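Local coordinates for protein mitochondrial enolase superfamily member 1 (Homo sapiens, PDB 4A35) that dehydrates L-fuconate to 2-keto-3-deoxy-L-fuconate in L-fucose catabolism, using a magnesium ion to stabilise the enediolate intermediate, at residues Y39-T44 / G49-G54; E64-A69 / H113-A118; K80-I85 / N121-L126. All coordinates share one frame; numbering follows the deposited sequence.

Contact 1: residues Y39-T44 / G49-G54; sequences YVVIET and GIKGCG
Tyr39 holds its ring anti to the backbone N (chi1 -178°), and this sets the ring alongside Cys53 on the partner strand. Tyr39 CE1 lies 3.9 Å from Cys53 CB, and Cys53 SG makes an oblique sulfur-aromatic contact with the ring. The Tyr39 hydroxyl accepts a hydrogen bond from Met419 N. A leucine in place of Tyr39 would lack this hydroxyl and ring, and would probably leave Met419 N without its acceptor and a gap beside Cys53. Ile42 has CG1 between its backbone N and carbonyl carbon (chi1 64°). The branch therefore lies across the bare backbone of Gly52, with Ile42 CG1 3.8 Å from Gly52 CA. The strands are antiparallel. Val40 with Gly54 and Ile42 with Gly52 are hydrogen-bonded pairs. The bond from Ile42 N to Gly52 O is 2.7 Å long and nearly straight. Between them, Val41 and Cys53 form a non-hydrogen-bonded pair. Glu43 and Lys51 run side by side in extended form to a long salt bridge, with Glu43 OE2 3.5 Å from Lys51 NZ. Glu43 OE1 pairs with Arg9. At the turn end, two waters link Thr44 to Ile50 O. The hairpin belongs to a three-stranded antiparallel sheet. Strand 7-16 flanks 36-44 on its other side, Val40 and Ile42 face helix 110-131, and Tyr39 reaches helix 421-427.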
loop_
_atom_site.group_PDB
_atom_site.type_symbol
_atom_site.label_atom_id
_atom_site.label_comp_id
_atom_site.label_asym_id
_atom_site.label_seq_id
_atom_site.Cartn_x
_atom_site.Cartn_y
_atom_site.Cartn_z
ATOM N N TYR A 39 1.035 -13.497 -15.202
ATOM C CA TYR A 39 2.108 -13.733 -16.195
ATOM C C TYR A 39 1.876 -12.865 -17.390
ATOM O O TYR A 39 0.835 -12.995 -18.063
ATOM C CB TYR A 39 2.134 -15.209 -16.602
ATOM C CG TYR A 39 3.242 -15.541 -17.580
ATOM C CD1 TYR A 39 4.587 -15.341 -17.237
ATOM C CD2 TYR A 39 2.960 -16.112 -18.816
ATOM C CE1 TYR A 39 5.615 -15.685 -18.108
ATOM C CE2 TYR A 39 3.984 -16.433 -19.717
ATOM C CZ TYR A 39 5.316 -16.252 -19.337
ATOM O OH TYR A 39 6.345 -16.585 -20.188
ATOM N N VAL A 40 2.859 -11.978 -17.659
ATOM C CA VAL A 40 2.807 -11.004 -18.731
ATOM C C VAL A 40 3.728 -11.396 -19.879
ATOM O O VAL A 40 4.904 -11.703 -19.643
ATOM C CB VAL A 40 3.202 -9.597 -18.173
ATOM C CG1 VAL A 40 3.214 -8.544 -19.299
ATOM C CG2 VAL A 40 2.278 -9.174 -17.023
ATOM N N VAL A 41 3.236 -11.258 -21.116
ATOM C CA VAL A 41 4.060 -11.450 -22.305
ATOM C C VAL A 41 3.880 -10.237 -23.230
ATOM O O VAL A 41 2.759 -9.860 -23.595
ATOM C CB VAL A 41 3.826 -12.794 -23.034
ATOM C CG1 VAL A 41 4.727 -12.939 -24.279
ATOM C CG2 VAL A 41 4.011 -13.973 -22.086
ATOM N N ILE A 42 4.998 -9.622 -23.601
ATOM C CA ILE A 42 4.947 -8.498 -24.547
ATOM C C ILE A 42 5.712 -8.907 -25.793
ATOM O O ILE A 42 6.757 -9.586 -25.709
ATOM C CB ILE A 42 5.447 -7.131 -23.981
ATOM C CG1 ILE A 42 6.955 -7.185 -23.622
ATOM C CG2 ILE A 42 4.548 -6.655 -22.812
ATOM C CD1 ILE A 42 7.580 -5.780 -23.038
ATOM N N GLU A 43 5.212 -8.432 -26.937
ATOM C CA GLU A 43 5.824 -8.707 -28.220
ATOM C C GLU A 43 6.154 -7.389 -28.911
ATOM O O GLU A 43 5.553 -6.345 -28.603
ATOM C CB GLU A 43 4.872 -9.559 -29.097
ATOM C CG GLU A 43 4.643 -10.970 -28.580
ATOM C CD GLU A 43 3.656 -11.815 -29.361
ATOM O OE1 GLU A 43 3.591 -11.664 -30.602
ATOM O OE2 GLU A 43 2.920 -12.605 -28.728
ATOM N N THR A 44 7.103 -7.437 -29.841
ATOM C CA THR A 44 7.457 -6.261 -30.629
ATOM C C THR A 44 7.111 -6.541 -32.079
ATOM O O THR A 44 6.847 -7.692 -32.439
ATOM C CB THR A 44 8.947 -5.899 -30.507
ATOM O OG1 THR A 44 9.704 -6.849 -31.259
ATOM C CG2 THR A 44 9.439 -5.777 -29.054
ATOM N N GLY A 49 11.272 -12.997 -33.104
ATOM C CA GLY A 49 10.727 -13.986 -32.166
ATOM C C GLY A 49 11.087 -13.754 -30.700
ATOM O O GLY A 49 10.799 -14.608 -29.854
ATOM N N ILE A 50 11.674 -12.586 -30.362
ATOM C CA ILE A 50 12.072 -12.313 -28.960
ATOM C C ILE A 50 10.889 -11.674 -28.247
ATOM O O ILE A 50 10.373 -10.653 -28.710
ATOM C CB ILE A 50 13.367 -11.445 -28.821
ATOM C CG1 ILE A 50 14.606 -12.009 -29.591
ATOM C CG2 ILE A 50 13.652 -11.074 -27.351
ATOM C CD1 ILE A 50 15.270 -13.274 -29.062
ATOM N N LYS A 51 10.476 -12.266 -27.130
ATOM C CA LYS A 51 9.351 -11.766 -26.326
ATOM C C LYS A 51 9.806 -11.428 -24.941
ATOM O O LYS A 51 10.758 -12.033 -24.433
ATOM C CB LYS A 51 8.220 -12.797 -26.275
ATOM C CG LYS A 51 7.660 -13.125 -27.655
ATOM C CD LYS A 51 6.598 -14.198 -27.592
ATOM C CE LYS A 51 6.233 -14.614 -28.995
ATOM N NZ LYS A 51 5.011 -15.444 -29.022
ATOM N N GLY A 52 9.171 -10.420 -24.365
ATOM C CA GLY A 52 9.412 -10.036 -22.991
ATOM C C GLY A 52 8.397 -10.721 -22.096
ATOM O O GLY A 52 7.185 -10.585 -22.296
ATOM N N CYS A 53 8.889 -11.508 -21.125
ATOM C CA CYS A 53 8.030 -12.182 -20.163
ATOM C C CYS A 53 8.180 -11.543 -18.779
ATOM O O CYS A 53 9.283 -11.204 -18.358
ATOM C CB CYS A 53 8.335 -13.672 -20.133
ATOM S SG CYS A 53 8.319 -14.453 -21.774
ATOM N N GLY A 54 7.083 -11.434 -18.066
ATOM C CA GLY A 54 7.124 -10.814 -16.752
ATOM C C GLY A 54 6.163 -11.507 -15.827
ATOM O O GLY A 54 5.156 -12.081 -16.266
HETATM O O HOH W 1 11.649 -8.335 -30.057
HETATM O O HOH W 2 8.087 -10.213 -30.179
#

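Contact 2: residues E64-A69 / H113-A118; sequences EVVVCA and HLATAA
Ala69 and Ala115 meet through their methyl groups, and the backbone hydrogen bonds of the two segments stay within each helix. The shortest of these runs from Ala117 N to His113 O, at 2.8 Å. Ala69 N is likewise taken up by Val65 O, at 3.0 Å. The meeting surfaces are apolar, lined by Val66, Ala69, Leu114 and Ala115. The closest approach is 3.6 Å, from Ala69 CB to Ala115 CB. Two small residues at this point allow the axes of segments 64-69 and 113-118 to come within 8.5 Å of each other, at an angle of 65°. Val66 fills the flank of the alanine pair with both its methyls. Its CG1, anti to the backbone N (chi1 176°), lies beside the backbone of Ala115, 4.1 Å from Ala115 N. Its other branch turns to Leu114, with Val66 CG2 4.3 Å from Leu114 CD1. Between the two segments, two residues on each side make the contact, all of them buried. Around the crossing, Val66 and Leu114 both rest on Thr56 of strand 52-58. Ala115 also packs on Val70 and Leu73, further along helix 63-73. That helix also meets the second subunit: Val65 of the other chain packs on Cys68 and Ala69.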
loop_
_atom_site.group_PDB
_atom_site.type_symbol
_atom_site.label_atom_id
_atom_site.label_comp_id
_atom_site.label_asym_id
_atom_site.label_seq_id
_atom_site.Cartn_x
_atom_site.Cartn_y
_atom_site.Cartn_z
ATOM N N GLU A 64 -6.528 -12.281 -10.021
ATOM C CA GLU A 64 -7.405 -11.667 -11.032
ATOM C C GLU A 64 -7.426 -10.103 -10.864
ATOM O O GLU A 64 -7.598 -9.381 -11.849
ATOM C CB GLU A 64 -8.814 -12.286 -10.982
ATOM C CG GLU A 64 -9.718 -11.801 -9.839
ATOM C CD GLU A 64 -9.474 -12.357 -8.450
ATOM O OE1 GLU A 64 -8.415 -12.983 -8.214
ATOM O OE2 GLU A 64 -10.286 -12.029 -7.545
ATOM N N VAL A 65 -7.284 -9.589 -9.610
ATOM C CA VAL A 65 -7.255 -8.134 -9.356
ATOM C C VAL A 65 -5.958 -7.520 -9.958
ATOM O O VAL A 65 -5.968 -6.424 -10.591
ATOM C CB VAL A 65 -7.441 -7.828 -7.834
ATOM C CG1 VAL A 65 -7.492 -6.327 -7.601
ATOM C CG2 VAL A 65 -8.689 -8.517 -7.264
ATOM N N VAL A 66 -4.834 -8.217 -9.753
ATOM C CA VAL A 66 -3.519 -7.847 -10.326
ATOM C C VAL A 66 -3.622 -7.845 -11.880
ATOM O O VAL A 66 -3.199 -6.873 -12.537
ATOM C CB VAL A 66 -2.378 -8.758 -9.794
ATOM C CG1 VAL A 66 -1.060 -8.425 -10.469
ATOM C CG2 VAL A 66 -2.251 -8.650 -8.259
ATOM N N VAL A 67 -4.180 -8.931 -12.473
ATOM C CA VAL A 67 -4.409 -9.029 -13.921
ATOM C C VAL A 67 -5.192 -7.775 -14.396
ATOM O O VAL A 67 -4.791 -7.134 -15.361
ATOM C CB VAL A 67 -5.115 -10.373 -14.305
ATOM C CG1 VAL A 67 -5.627 -10.337 -15.752
ATOM C CG2 VAL A 67 -4.150 -11.543 -14.102
ATOM N N CYS A 68 -6.264 -7.390 -13.672
ATOM C CA CYS A 68 -7.049 -6.195 -13.990
ATOM C C CYS A 68 -6.175 -4.921 -14.037
ATOM O O CYS A 68 -6.296 -4.088 -14.948
ATOM C CB CYS A 68 -8.165 -6.027 -12.961
ATOM S SG CYS A 68 -9.428 -4.843 -13.472
ATOM N N ALA A 69 -5.290 -4.797 -13.050
ATOM C CA ALA A 69 -4.433 -3.616 -12.939
ATOM C C ALA A 69 -3.343 -3.646 -14.037
ATOM O O ALA A 69 -2.992 -2.566 -14.548
ATOM C CB ALA A 69 -3.807 -3.558 -11.544
ATOM N N HIS A 113 1.155 -1.579 -7.690
ATOM C CA HIS A 113 2.625 -1.733 -7.743
ATOM C C HIS A 113 3.022 -3.152 -8.157
ATOM O O HIS A 113 4.003 -3.334 -8.908
ATOM C CB HIS A 113 3.279 -1.318 -6.435
ATOM C CG HIS A 113 4.602 -0.629 -6.635
ATOM N ND1 HIS A 113 4.741 0.429 -7.520
ATOM C CD2 HIS A 113 5.761 -0.777 -5.942
ATOM C CE1 HIS A 113 6.013 0.787 -7.442
ATOM N NE2 HIS A 113 6.644 0.132 -6.455
ATOM N N LEU A 114 2.279 -4.174 -7.678
ATOM C CA LEU A 114 2.504 -5.560 -8.131
ATOM C C LEU A 114 2.332 -5.649 -9.659
ATOM O O LEU A 114 3.212 -6.196 -10.360
ATOM C CB LEU A 114 1.496 -6.497 -7.439
ATOM C CG LEU A 114 1.669 -6.622 -5.896
ATOM C CD1 LEU A 114 0.695 -7.630 -5.360
ATOM C CD2 LEU A 114 3.101 -7.129 -5.530
ATOM N N ALA A 115 1.263 -5.009 -10.187
ATOM C CA ALA A 115 1.029 -4.973 -11.611
ATOM C C ALA A 115 2.162 -4.239 -12.339
ATOM O O ALA A 115 2.604 -4.676 -13.393
ATOM C CB ALA A 115 -0.321 -4.316 -11.917
ATOM N N THR A 116 2.594 -3.089 -11.796
ATOM C CA THR A 116 3.707 -2.325 -12.360
ATOM C C THR A 116 4.986 -3.208 -12.422
ATOM O O THR A 116 5.695 -3.226 -13.470
ATOM C CB THR A 116 3.996 -1.053 -11.503
ATOM O OG1 THR A 116 2.856 -0.186 -11.529
ATOM C CG2 THR A 116 5.243 -0.307 -11.987
ATOM N N ALA A 117 5.247 -3.999 -11.343
ATOM C CA ALA A 117 6.439 -4.859 -11.314
ATOM C C ALA A 117 6.351 -5.931 -12.422
ATOM O O ALA A 117 7.347 -6.151 -13.120
ATOM C CB ALA A 117 6.616 -5.545 -9.934
ATOM N N ALA A 118 5.154 -6.467 -12.674
ATOM C CA ALA A 118 4.955 -7.498 -13.705
ATOM C C ALA A 118 5.239 -6.945 -15.116
ATOM O O ALA A 118 5.943 -7.592 -15.905
ATOM C CB ALA A 118 3.530 -8.067 -13.620
#

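Contact 3: residues K80-I85 / N121-L126; sequences KDLKDI and NAVWDL
Leu82 and Ile85 meet Val123 and Leu126 through aliphatic branches alone, and the flat groups stand at the margins. Trp124 starts away from segment 80-85. Its ring stacks with that of Phe89 and meets Trp127 with the planes at about 40°, while its NE1 is hydrogen-bonded to Asn337. Phe89 also touches Val123, and Phe92 touches Ile85. Within the patch, Leu82 is the residue that reaches both partners. Its side chain leaves with CG anti to the backbone N (chi1 -176°), and this carries the forked end toward helix 110-131. One fork takes Val123, with Leu82 CD1 3.9 Å from Val123 CG1. The other takes Leu126, with Leu82 CD2 3.8 Å from Leu126 CG. Leu82 slides past both partners, which point in the opposite direction. Val123 CG1 is shared, because Ile85 CG2 also lies 3.9 Å from Val123 CG1. That methyl therefore touches two residues one helical turn apart. Val123 and Ile85 cross at a slant rather than lying alongside each other. The backbones stay well separated, with Leu82 CA 8.2 Å from Val123 CA, so the side chains alone bridge the gap. All four are buried. Val123 and Leu126 also pack on Ile42 of strand 36-44. The arrangement joins the short helix 82-86 to the long helix 110-131 in the alpha+beta N-terminal domain of the mandelate racemase/muconate lactonizing enzyme family, where helices pack against a three-stranded antiparallel sheet.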
loop_
_atom_site.group_PDB
_atom_site.type_symbol
_atom_site.label_atom_id
_atom_site.label_comp_id
_atom_site.label_asym_id
_atom_site.label_seq_id
_atom_site.Cartn_x
_atom_site.Cartn_y
_atom_site.Cartn_z
ATOM N N LYS A 80 4.799 1.713 -28.023
ATOM C CA LYS A 80 6.010 2.434 -27.640
ATOM C C LYS A 80 7.225 1.750 -28.237
ATOM O O LYS A 80 7.301 0.519 -28.190
ATOM C CB LYS A 80 6.157 2.478 -26.102
ATOM C CG LYS A 80 5.649 3.751 -25.438
ATOM C CD LYS A 80 4.139 3.809 -25.413
ATOM C CE LYS A 80 3.578 5.173 -25.135
ATOM N NZ LYS A 80 2.103 5.163 -25.298
ATOM N N ASP A 81 8.192 2.537 -28.748
ATOM C CA ASP A 81 9.483 2.002 -29.223
ATOM C C ASP A 81 10.284 1.599 -27.987
ATOM O O ASP A 81 10.390 2.402 -27.054
ATOM C CB ASP A 81 10.264 3.047 -30.031
ATOM C CG ASP A 81 9.698 3.260 -31.426
ATOM O OD1 ASP A 81 9.030 2.324 -31.949
ATOM O OD2 ASP A 81 9.927 4.353 -31.999
ATOM N N LEU A 82 10.823 0.383 -27.961
ATOM C CA LEU A 82 11.610 -0.087 -26.808
ATOM C C LEU A 82 12.824 0.832 -26.542
ATOM O O LEU A 82 13.159 1.065 -25.378
ATOM C CB LEU A 82 12.059 -1.548 -27.002
ATOM C CG LEU A 82 12.823 -2.190 -25.817
ATOM C CD1 LEU A 82 11.994 -2.131 -24.491
ATOM C CD2 LEU A 82 13.236 -3.585 -26.148
ATOM N N LYS A 83 13.425 1.407 -27.620
ATOM C CA LYS A 83 14.553 2.337 -27.525
ATOM C C LYS A 83 14.198 3.562 -26.657
ATOM O O LYS A 83 15.020 4.000 -25.847
ATOM C CB LYS A 83 14.976 2.805 -28.936
ATOM C CG LYS A 83 16.282 3.561 -28.961
ATOM N N ASP A 84 12.946 4.054 -26.799
ATOM C CA ASP A 84 12.405 5.215 -26.099
ATOM C C ASP A 84 12.171 4.934 -24.627
ATOM O O ASP A 84 12.310 5.853 -23.818
ATOM C CB ASP A 84 11.090 5.679 -26.759
ATOM C CG ASP A 84 11.288 6.400 -28.092
ATOM O OD1 ASP A 84 12.434 6.803 -28.391
ATOM O OD2 ASP A 84 10.288 6.615 -28.797
ATOM N N ILE A 85 11.773 3.692 -24.298
ATOM C CA ILE A 85 11.559 3.249 -22.915
ATOM C C ILE A 85 12.925 3.142 -22.224
ATOM O O ILE A 85 13.156 3.827 -21.240
ATOM C CB ILE A 85 10.783 1.895 -22.841
ATOM C CG1 ILE A 85 9.334 2.040 -23.385
ATOM C CG2 ILE A 85 10.810 1.354 -21.373
ATOM C CD1 ILE A 85 8.539 0.710 -23.520
ATOM N N ASN A 121 9.037 -6.048 -15.323
ATOM C CA ASN A 121 9.795 -7.297 -15.434
ATOM C C ASN A 121 9.821 -7.781 -16.879
ATOM O O ASN A 121 10.847 -8.256 -17.318
ATOM C CB ASN A 121 9.256 -8.423 -14.505
ATOM C CG ASN A 121 9.599 -8.164 -13.027
ATOM O OD1 ASN A 121 10.496 -7.373 -12.713
ATOM N ND2 ASN A 121 8.931 -8.841 -12.087
ATOM N N ALA A 122 8.657 -7.699 -17.608
ATOM C CA ALA A 122 8.579 -8.114 -19.002
ATOM C C ALA A 122 9.475 -7.191 -19.897
ATOM O O ALA A 122 10.160 -7.665 -20.805
ATOM C CB ALA A 122 7.106 -8.115 -19.462
ATOM N N VAL A 123 9.557 -5.895 -19.575
ATOM C CA VAL A 123 10.397 -4.985 -20.373
ATOM C C VAL A 123 11.900 -5.298 -20.144
ATOM O O VAL A 123 12.665 -5.353 -21.105
ATOM C CB VAL A 123 10.049 -3.490 -20.063
ATOM C CG1 VAL A 123 11.011 -2.538 -20.768
ATOM C CG2 VAL A 123 8.595 -3.158 -20.469
ATOM N N TRP A 124 12.312 -5.529 -18.871
ATOM C CA TRP A 124 13.729 -5.898 -18.551
ATOM C C TRP A 124 14.079 -7.226 -19.239
ATOM O O TRP A 124 15.156 -7.348 -19.819
ATOM C CB TRP A 124 13.930 -5.994 -17.039
ATOM C CG TRP A 124 14.128 -4.637 -16.427
ATOM C CD1 TRP A 124 13.175 -3.843 -15.842
ATOM C CD2 TRP A 124 15.339 -3.877 -16.435
ATOM N NE1 TRP A 124 13.717 -2.620 -15.516
ATOM C CE2 TRP A 124 15.070 -2.653 -15.774
ATOM C CE3 TRP A 124 16.661 -4.155 -16.855
ATOM C CZ2 TRP A 124 16.054 -1.677 -15.581
ATOM C CZ3 TRP A 124 17.660 -3.213 -16.593
ATOM C CH2 TRP A 124 17.351 -1.991 -15.965
ATOM N N ASP A 125 13.139 -8.192 -19.250
ATOM C CA ASP A 125 13.384 -9.492 -19.921
ATOM C C ASP A 125 13.615 -9.284 -21.410
ATOM O O ASP A 125 14.640 -9.735 -21.956
ATOM C CB ASP A 125 12.214 -10.460 -19.683
ATOM C CG ASP A 125 12.439 -11.837 -20.320
ATOM O OD1 ASP A 125 13.490 -12.491 -19.999
ATOM O OD2 ASP A 125 11.551 -12.285 -21.084
ATOM N N LEU A 126 12.738 -8.493 -22.033
ATOM C CA LEU A 126 12.833 -8.188 -23.450
ATOM C C LEU A 126 14.150 -7.478 -23.800
ATOM O O LEU A 126 14.848 -7.881 -24.752
ATOM C CB LEU A 126 11.627 -7.322 -23.839
ATOM C CG LEU A 126 11.566 -6.838 -25.296
ATOM C CD1 LEU A 126 11.630 -8.023 -26.313
ATOM C CD2 LEU A 126 10.295 -5.985 -25.512
#

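In the fold
All three contacts lie in the N-terminal domain and are largely buried, but contact 1 opens to solvent at its turn end. Contacts 2 and 3 share helix 110-131, which meets helix 63-73 near its start and helix 82-86 further on; their centres are about 17 Å apart. The same helix packs on the hairpin of contact 1, through Ala118 against Val40 and Leu126 against Gly52. Asp125 adds a probable hydrogen bond to Cys53 N. Chemistry follows place: backbone bonds and a salt bridge join the strands, whereas the helices meet through apolar side chains. Contact 2 alone lies beside the second subunit.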